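Local structure of ethanolamine utilization protein EutS (Streptococcus intermedius SK54 = ATCC 27335, 6XPJ) at residues A58-D63 with L100-N105; A69-C74 with E93-D98; A34-L39 with G45-V50. The protein serves as a minor hexamer-forming shell protein of the choline-degrading bacterial microcompartment and may lend that shell heterogeneity and flexibility. The protein carries 1 engineered substitution. One frame throughout, in Å; residues are numbered along the deposited sequence.

Contact 1: residues A58-D63 with L100-N105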
loop_
_atom_site.group_PDB
_atom_site.type_symbol
_atom_site.label_atom_id
_atom_site.label_comp_id
_atom_site.label_asym_id
_atom_site.label_seq_id
_atom_site.Cartn_x
_atom_site.Cartn_y
_atom_site.Cartn_z
ATOM N N ALA C 58 10.116 13.177 5.703
ATOM C CA ALA C 58 9.974 14.274 4.720
ATOM C C ALA C 58 10.019 15.642 5.417
ATOM O O ALA C 58 10.694 16.573 4.904
ATOM C CB ALA C 58 8.696 14.098 3.945
ATOM N N ILE C 59 9.341 15.805 6.545
ATOM C CA ILE C 59 9.326 17.135 7.220
ATOM C C ILE C 59 10.738 17.505 7.716
ATOM O O ILE C 59 11.097 18.684 7.664
ATOM C CB ILE C 59 8.277 17.169 8.337
ATOM C CG1 ILE C 59 8.025 18.593 8.831
ATOM C CG2 ILE C 59 8.674 16.283 9.483
ATOM C CD1 ILE C 59 7.399 19.498 7.782
ATOM N N ILE C 60 11.546 16.532 8.120
ATOM C CA ILE C 60 12.917 16.797 8.600
ATOM C C ILE C 60 13.754 17.278 7.417
ATOM O O ILE C 60 14.500 18.256 7.545
ATOM C CB ILE C 60 13.514 15.513 9.207
ATOM C CG1 ILE C 60 12.705 15.019 10.389
ATOM C CG2 ILE C 60 14.971 15.731 9.571
ATOM C CD1 ILE C 60 13.106 13.623 10.857
ATOM N N ALA C 61 13.636 16.618 6.271
ATOM C CA ALA C 61 14.399 16.974 5.052
ATOM C C ALA C 61 13.970 18.345 4.557
ATOM O O ALA C 61 14.844 19.139 4.203
ATOM C CB ALA C 61 14.248 15.936 3.978
ATOM N N ALA C 62 12.689 18.679 4.620
ATOM C CA ALA C 62 12.192 19.998 4.175
ATOM C C ALA C 62 12.784 21.086 5.064
ATOM O O ALA C 62 13.228 22.137 4.548
ATOM C CB ALA C 62 10.693 20.038 4.218
ATOM N N ASP C 63 12.828 20.833 6.362
ATOM C CA ASP C 63 13.390 21.819 7.314
ATOM C C ASP C 63 14.868 22.073 7.008
ATOM O O ASP C 63 15.330 23.258 7.003
ATOM C CB ASP C 63 13.182 21.335 8.741
ATOM C CG ASP C 63 13.745 22.305 9.753
ATOM O OD1 ASP C 63 13.042 23.299 10.024
ATOM O OD2 ASP C 63 14.829 22.051 10.261
ATOM N N LEU C 100 21.547 15.202 2.502
ATOM C CA LEU C 100 22.303 13.930 2.447
ATOM C C LEU C 100 23.295 13.858 3.596
ATOM O O LEU C 100 23.380 12.808 4.233
ATOM C CB LEU C 100 22.981 13.800 1.087
ATOM C CG LEU C 100 22.045 13.536 -0.089
ATOM C CD1 LEU C 100 22.787 13.689 -1.407
ATOM C CD2 LEU C 100 21.381 12.176 0.003
ATOM N N GLU C 101 24.008 14.949 3.871
ATOM C CA GLU C 101 25.053 14.909 4.909
ATOM C C GLU C 101 24.392 14.695 6.282
ATOM O O GLU C 101 24.921 13.921 7.076
ATOM C CB GLU C 101 25.870 16.192 4.895
ATOM C CG GLU C 101 26.790 16.291 3.699
ATOM C CD GLU C 101 27.507 17.611 3.548
ATOM O OE1 GLU C 101 27.584 18.395 4.535
ATOM O OE2 GLU C 101 27.965 17.894 2.407
ATOM N N TYR C 102 23.287 15.378 6.559
ATOM C CA TYR C 102 22.615 15.237 7.868
ATOM C C TYR C 102 22.126 13.788 8.006
ATOM O O TYR C 102 22.344 13.137 9.031
ATOM C CB TYR C 102 21.448 16.215 8.026
ATOM C CG TYR C 102 20.706 15.955 9.311
ATOM C CD1 TYR C 102 21.188 16.415 10.521
ATOM C CD2 TYR C 102 19.571 15.159 9.330
ATOM C CE1 TYR C 102 20.545 16.123 11.715
ATOM C CE2 TYR C 102 18.936 14.846 10.513
ATOM C CZ TYR C 102 19.433 15.308 11.713
ATOM O OH TYR C 102 18.768 15.011 12.871
ATOM N N PHE C 103 21.401 13.285 7.001
ATOM C CA PHE C 103 20.834 11.929 7.089
ATOM C C PHE C 103 21.934 10.883 7.193
ATOM O O PHE C 103 21.794 9.908 7.984
ATOM C CB PHE C 103 19.859 11.649 5.942
ATOM C CG PHE C 103 18.473 12.186 6.203
ATOM C CD1 PHE C 103 18.168 13.525 6.145
ATOM C CD2 PHE C 103 17.445 11.312 6.472
ATOM C CE1 PHE C 103 16.894 14.008 6.384
ATOM C CE2 PHE C 103 16.169 11.783 6.716
ATOM C CZ PHE C 103 15.891 13.130 6.682
ATOM N N LYS C 104 23.011 11.040 6.446
ATOM C CA LYS C 104 24.124 10.066 6.500
ATOM C C LYS C 104 24.878 10.206 7.809
ATOM O O LYS C 104 25.137 9.157 8.437
ATOM C CB LYS C 104 25.091 10.312 5.338
ATOM C CG LYS C 104 26.320 9.432 5.365
ATOM C CD LYS C 104 27.075 9.455 4.063
ATOM C CE LYS C 104 27.685 10.808 3.743
ATOM N NZ LYS C 104 28.751 11.174 4.685
ATOM N N ASN C 105 25.284 11.419 8.168
ATOM C CA ASN C 105 26.256 11.618 9.282
ATOM C C ASN C 105 25.583 11.706 10.642
ATOM O O ASN C 105 26.221 11.257 11.646
ATOM C CB ASN C 105 27.086 12.876 9.068
ATOM C CG ASN C 105 27.930 12.794 7.817
ATOM O OD1 ASN C 105 28.194 11.701 7.315
ATOM N ND2 ASN C 105 28.342 13.944 7.284
#
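Helices A58-D63 and L100-N105 pass each other with their short axes 10.7 Å apart at closest approach and their N-to-C directions 130° apart, A61 and F103 having the nearest CA atoms at 8.4 Å. No hydrogen bond crosses between the two segments; the gap between them is bridged by I60, A61, Y102 and F103. F103 does most of the reaching. Its CB does not point straight at the other helix, but CG lies anti to the carbonyl carbon (chi1 -83°), which carries the far end of the ring across. There F103 CE1 comes to 4.1 Å from A61 CB, and the neighbouring ring atom F103 CZ to 4.0 Å from I60 CG2. Alanine suits position 61, since its lone methyl leaves room for a ring to come close to the helix backbone. I60 points toward the other helix and meets it with one branch, CG2, the methyl anti to its backbone N. These belong to the two longer helices of the BMC fold, 58-68 and 89-105, here in the circularly permuted order of the EutS/PduU family, packed together beside the beta-sheet; F103 also touches I22 on strand 11-28 and meets the ring of F109 edge-to-face. The same I60 CG2 reaches Y102 CE2 at 4.2 Å, so a single methyl touches two aromatic rings, approaching both obliquely. Y102 itself presents the edge of its ring to F103 CD1. Tyrosine fits a place between core and subunit boundary: its carbon ring packs against I60, while its hydroxyl hydrogen-bonds K116 O of a neighbouring subunit.

Contact 2: residues A69-C74 with E93-D98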
loop_
_atom_site.group_PDB
_atom_site.type_symbol
_atom_site.label_atom_id
_atom_site.label_comp_id
_atom_site.label_asym_id
_atom_site.label_seq_id
_atom_site.Cartn_x
_atom_site.Cartn_y
_atom_site.Cartn_z
ATOM N N ALA C 69 19.717 26.984 2.404
ATOM C CA ALA C 69 19.874 27.821 1.198
ATOM C C ALA C 69 18.552 28.517 0.931
ATOM O O ALA C 69 17.544 28.116 1.547
ATOM C CB ALA C 69 20.267 26.951 0.026
ATOM N N ASN C 70 18.571 29.496 0.032
ATOM C CA ASN C 70 17.371 30.267 -0.369
ATOM C C ASN C 70 16.582 29.449 -1.397
ATOM O O ASN C 70 16.738 29.644 -2.608
ATOM C CB ASN C 70 17.749 31.627 -0.937
ATOM C CG ASN C 70 16.537 32.446 -1.318
ATOM O OD1 ASN C 70 15.418 32.141 -0.903
ATOM N ND2 ASN C 70 16.753 33.473 -2.124
ATOM N N ILE C 71 15.747 28.565 -0.909
ATOM C CA ILE C 71 14.899 27.700 -1.762
ATOM C C ILE C 71 13.450 27.974 -1.361
ATOM O O ILE C 71 13.188 28.525 -0.264
ATOM C CB ILE C 71 15.318 26.211 -1.678
ATOM C CG1 ILE C 71 15.275 25.659 -0.254
ATOM C CG2 ILE C 71 16.687 25.976 -2.332
ATOM C CD1 ILE C 71 13.990 25.003 0.118
ATOM N N ASP C 72 12.533 27.623 -2.250
ATOM C CA ASP C 72 11.078 27.652 -2.004
ATOM C C ASP C 72 10.617 26.195 -1.965
ATOM O O ASP C 72 10.815 25.497 -2.960
ATOM C CB ASP C 72 10.378 28.425 -3.119
ATOM C CG ASP C 72 10.743 29.898 -3.159
ATOM O OD1 ASP C 72 10.824 30.501 -2.090
ATOM O OD2 ASP C 72 10.925 30.419 -4.269
ATOM N N ILE C 73 10.010 25.783 -0.861
ATOM C CA ILE C 73 9.442 24.419 -0.733
ATOM C C ILE C 73 8.213 24.342 -1.643
ATOM O O ILE C 73 7.299 25.189 -1.512
ATOM C CB ILE C 73 9.122 24.065 0.726
ATOM C CG1 ILE C 73 10.369 24.070 1.613
ATOM C CG2 ILE C 73 8.400 22.724 0.771
ATOM C CD1 ILE C 73 11.269 22.876 1.420
ATOM N N CYS C 74 8.166 23.337 -2.507
ATOM C CA CYS C 74 7.019 23.085 -3.420
ATOM C C CYS C 74 6.000 22.246 -2.640
ATOM O O CYS C 74 4.822 22.631 -2.542
ATOM C CB CYS C 74 7.433 22.368 -4.699
ATOM S SG CYS C 74 8.755 23.179 -5.637
ATOM N N GLU C 93 21.263 22.560 -5.132
ATOM C CA GLU C 93 22.326 21.569 -4.828
ATOM C C GLU C 93 22.764 21.672 -3.360
ATOM O O GLU C 93 23.007 20.613 -2.716
ATOM C CB GLU C 93 23.511 21.741 -5.763
ATOM C CG GLU C 93 23.180 21.413 -7.181
ATOM C CD GLU C 93 24.358 21.400 -8.135
ATOM O OE1 GLU C 93 24.145 21.004 -9.286
ATOM O OE2 GLU C 93 25.468 21.772 -7.717
ATOM N N THR C 94 22.968 22.889 -2.821
ATOM C CA THR C 94 23.389 23.084 -1.418
ATOM C C THR C 94 22.379 22.402 -0.502
ATOM O O THR C 94 22.776 21.674 0.415
ATOM C CB THR C 94 23.546 24.568 -1.064
ATOM O OG1 THR C 94 24.641 25.025 -1.863
ATOM C CG2 THR C 94 23.797 24.801 0.410
ATOM N N SER C 95 21.085 22.619 -0.747
ATOM C CA SER C 95 20.021 22.039 0.098
ATOM C C SER C 95 20.059 20.505 0.008
ATOM O O SER C 95 19.921 19.842 1.026
ATOM C CB SER C 95 18.670 22.579 -0.271
ATOM O OG SER C 95 18.567 23.963 0.093
ATOM N N LEU C 96 20.211 19.951 -1.196
ATOM C CA LEU C 96 20.267 18.481 -1.353
ATOM C C LEU C 96 21.487 17.941 -0.614
ATOM O O LEU C 96 21.376 16.920 0.055
ATOM C CB LEU C 96 20.328 18.157 -2.838
ATOM C CG LEU C 96 19.038 18.384 -3.608
ATOM C CD1 LEU C 96 19.286 18.209 -5.083
ATOM C CD2 LEU C 96 17.943 17.432 -3.132
ATOM N N GLU C 97 22.639 18.570 -0.772
ATOM C CA GLU C 97 23.877 18.140 -0.080
ATOM C C GLU C 97 23.656 18.173 1.433
ATOM O O GLU C 97 24.070 17.224 2.130
ATOM C CB GLU C 97 25.001 19.100 -0.422
ATOM C CG GLU C 97 25.520 18.971 -1.831
ATOM C CD GLU C 97 26.327 20.169 -2.282
ATOM O OE1 GLU C 97 26.936 20.065 -3.358
ATOM O OE2 GLU C 97 26.349 21.203 -1.574
ATOM N N ASP C 98 23.027 19.228 1.944
ATOM C CA ASP C 98 22.857 19.358 3.408
ATOM C C ASP C 98 21.914 18.268 3.902
ATOM O O ASP C 98 22.151 17.690 4.981
ATOM C CB ASP C 98 22.425 20.771 3.782
ATOM C CG ASP C 98 23.587 21.763 3.688
ATOM O OD1 ASP C 98 24.650 21.405 3.154
ATOM O OD2 ASP C 98 23.445 22.854 4.250
#
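A69 sets its methyl against S95 and T94 just where the chain leaves helix 58-68 and heads for strand 72-77, so this contact joins a helix-to-strand connection of the BMC alpha/beta fold to helix 89-105. A69 is the first residue past the helix to abandon helical backbone angles. The side chain of S95 can be followed outward. Its CB leaves the helix toward the incoming chain, and OG sits beside the backbone N and anti to the carbonyl carbon (chi1 -69°). S95 OG has A69 CB at 3.4 Å and both CG1 and CG2 of I71 at 3.7 Å. Its polar need is met elsewhere: S95 OG hydrogen-bonds A65 O near the end of helix 58-68, and more weakly S91 O one turn back in its own helix. Serine is therefore apt in this buried place, being small enough to let the chain pass close and able to tie one helix to the other. Alanine suits position 69 because its methyl can lie against S95 OG with the CA atoms of A69 and S95 only 5.9 Å apart. After it N70 forms the centre of an inverse gamma turn, which brings I71 back to face the helix, its side chain also resting on F85 of strand 82-87. Threonine at 94 divides its two branches: OG1 hydrogen-bonds Q90 O of its own helix, while the methyl, anti to the backbone N, turns to A69, T94 CG2 lying 4.2 Å from A69 CB.

Contact 3: residues A34-L39 with G45-V50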
loop_
_atom_site.group_PDB
_atom_site.type_symbol
_atom_site.label_atom_id
_atom_site.label_comp_id
_atom_site.label_asym_id
_atom_site.label_seq_id
_atom_site.Cartn_x
_atom_site.Cartn_y
_atom_site.Cartn_z
ATOM N N ALA C 34 6.391 21.691 -18.914
ATOM C CA ALA C 34 5.361 20.751 -18.410
ATOM C C ALA C 34 5.668 20.267 -16.984
ATOM O O ALA C 34 4.739 19.932 -16.201
ATOM C CB ALA C 34 5.219 19.601 -19.376
ATOM N N VAL C 35 6.945 20.179 -16.615
ATOM C CA VAL C 35 7.338 19.736 -15.253
ATOM C C VAL C 35 7.040 20.858 -14.252
ATOM O O VAL C 35 6.505 20.576 -13.150
ATOM C CB VAL C 35 8.814 19.295 -15.269
ATOM C CG1 VAL C 35 9.404 19.191 -13.877
ATOM C CG2 VAL C 35 8.959 17.988 -16.046
ATOM N N TYR C 36 7.386 22.100 -14.579
ATOM C CA TYR C 36 7.011 23.223 -13.701
ATOM C C TYR C 36 5.484 23.241 -13.546
ATOM O O TYR C 36 4.981 23.410 -12.419
ATOM C CB TYR C 36 7.450 24.539 -14.315
ATOM C CG TYR C 36 8.921 24.856 -14.336
ATOM C CD1 TYR C 36 9.700 24.844 -13.184
ATOM C CD2 TYR C 36 9.517 25.300 -15.500
ATOM C CE1 TYR C 36 11.021 25.268 -13.224
ATOM C CE2 TYR C 36 10.835 25.713 -15.560
ATOM C CZ TYR C 36 11.582 25.744 -14.396
ATOM O OH TYR C 36 12.867 26.209 -14.520
ATOM N N GLU C 37 4.754 23.030 -14.647
ATOM C CA GLU C 37 3.263 23.096 -14.645
ATOM C C GLU C 37 2.681 21.988 -13.749
ATOM O O GLU C 37 1.715 22.260 -13.009
ATOM C CB GLU C 37 2.712 23.029 -16.078
ATOM C CG GLU C 37 1.341 23.684 -16.227
ATOM C CD GLU C 37 1.273 25.199 -16.057
ATOM O OE1 GLU C 37 2.160 25.909 -16.574
ATOM O OE2 GLU C 37 0.319 25.679 -15.407
ATOM N N CYS C 38 3.258 20.781 -13.760
ATOM C CA CYS C 38 2.740 19.632 -12.958
ATOM C C CYS C 38 2.935 19.921 -11.460
ATOM O O CYS C 38 2.113 19.431 -10.649
ATOM C CB CYS C 38 3.322 18.296 -13.445
ATOM S SG CYS C 38 4.779 17.697 -12.554
ATOM N N LEU C 39 3.946 20.706 -11.079
ATOM C CA LEU C 39 4.183 21.044 -9.650
ATOM C C LEU C 39 3.438 22.330 -9.296
ATOM O O LEU C 39 3.317 22.638 -8.080
ATOM C CB LEU C 39 5.684 21.174 -9.397
ATOM C CG LEU C 39 6.485 19.896 -9.630
ATOM C CD1 LEU C 39 7.976 20.176 -9.481
ATOM C CD2 LEU C 39 6.040 18.787 -8.682
ATOM N N GLY C 45 14.281 28.403 -12.525
ATOM C CA GLY C 45 15.169 27.768 -11.558
ATOM C C GLY C 45 15.126 26.256 -11.668
ATOM O O GLY C 45 14.373 25.676 -12.469
ATOM N N ALA C 46 15.947 25.635 -10.849
ATOM C CA ALA C 46 16.071 24.183 -10.745
ATOM C C ALA C 46 15.007 23.655 -9.782
ATOM O O ALA C 46 14.402 24.433 -8.971
ATOM C CB ALA C 46 17.454 23.845 -10.275
ATOM N N ILE C 47 14.769 22.355 -9.885
ATOM C CA ILE C 47 13.882 21.618 -8.950
ATOM C C ILE C 47 14.722 20.557 -8.254
ATOM O O ILE C 47 15.419 19.790 -8.952
ATOM C CB ILE C 47 12.688 21.011 -9.705
ATOM C CG1 ILE C 47 11.765 22.137 -10.187
ATOM C CG2 ILE C 47 11.973 19.963 -8.858
ATOM C CD1 ILE C 47 11.029 22.863 -9.128
ATOM N N GLY C 48 14.587 20.486 -6.936
ATOM C CA GLY C 48 15.148 19.400 -6.120
ATOM C C GLY C 48 14.074 18.410 -5.747
ATOM O O GLY C 48 12.953 18.844 -5.392
ATOM N N VAL C 49 14.376 17.115 -5.826
ATOM C CA VAL C 49 13.445 15.989 -5.574
ATOM C C VAL C 49 14.113 15.016 -4.612
ATOM O O VAL C 49 15.235 14.563 -4.892
ATOM C CB VAL C 49 13.058 15.276 -6.874
ATOM C CG1 VAL C 49 11.910 14.315 -6.598
ATOM C CG2 VAL C 49 12.706 16.264 -7.985
ATOM N N VAL C 50 13.420 14.710 -3.525
ATOM C CA VAL C 50 13.932 13.794 -2.479
ATOM C C VAL C 50 12.909 12.691 -2.225
ATOM O O VAL C 50 11.714 12.970 -2.060
ATOM C CB VAL C 50 14.293 14.540 -1.188
ATOM C CG1 VAL C 50 15.088 13.632 -0.285
ATOM C CG2 VAL C 50 15.063 15.825 -1.485
#
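With chi1 at -72°, Y36 holds CG anti to its carbonyl carbon, and from there the long ring carries its hydroxyl to G45, just before strand 46-53. L39, with chi1 -63° and a second torsion near 180°, stretches out to meet I47. The two segments form a helix-loop-strand unit in the circularly permuted BMC fold: helix 33-39 gives way to a short loop that leads into strand 46-53 of the sheet. One hydrogen bond joins them, Y36 OH giving its proton to G45 O at 2.6 Å. The acceptor is met on a lone pair in the carbonyl plane, with a C=O...O angle of 140°, and it lies close to the plane of the tyrosine ring, at its edge. Tyrosine suits this place because it is long enough to span from helix to chain while its carbons remain packed; the ring also meets that of H43 and touches P31. G45 takes a positive phi of 85°, a backbone shape easily adopted by glycine as the chain turns into the strand. Farther along, I47 CG1 approaches the Y36 ring obliquely, 4.4 Å from Y36 CE1. L39 and I47 then come together tip to tip, two branched aliphatic chains suited to apolar contact between helix and strand: L39 CD1 stands 4.1 Å from I47 CG2 and equally far from I47 CD1.

From the N terminus, contact 3 comes first, closing a loop of five residues between segments 34-39 and 45-50. The chain then enters helix 58-68, where contact 1 opens a longer excursion that ends only on the last turns of helix 89-105. Contact 2 opens and closes within that excursion, joining the connection that leads into strand 72-77 to an earlier part of the same helix 89-105. Contacts 1 and 2 touch through A62 and I73, their centres 11 Å apart. Contacts 2 and 3 meet where L96 packs on V50 and C74 on I47, while contacts 1 and 3 do not touch. Together they bind three helices and the sheet.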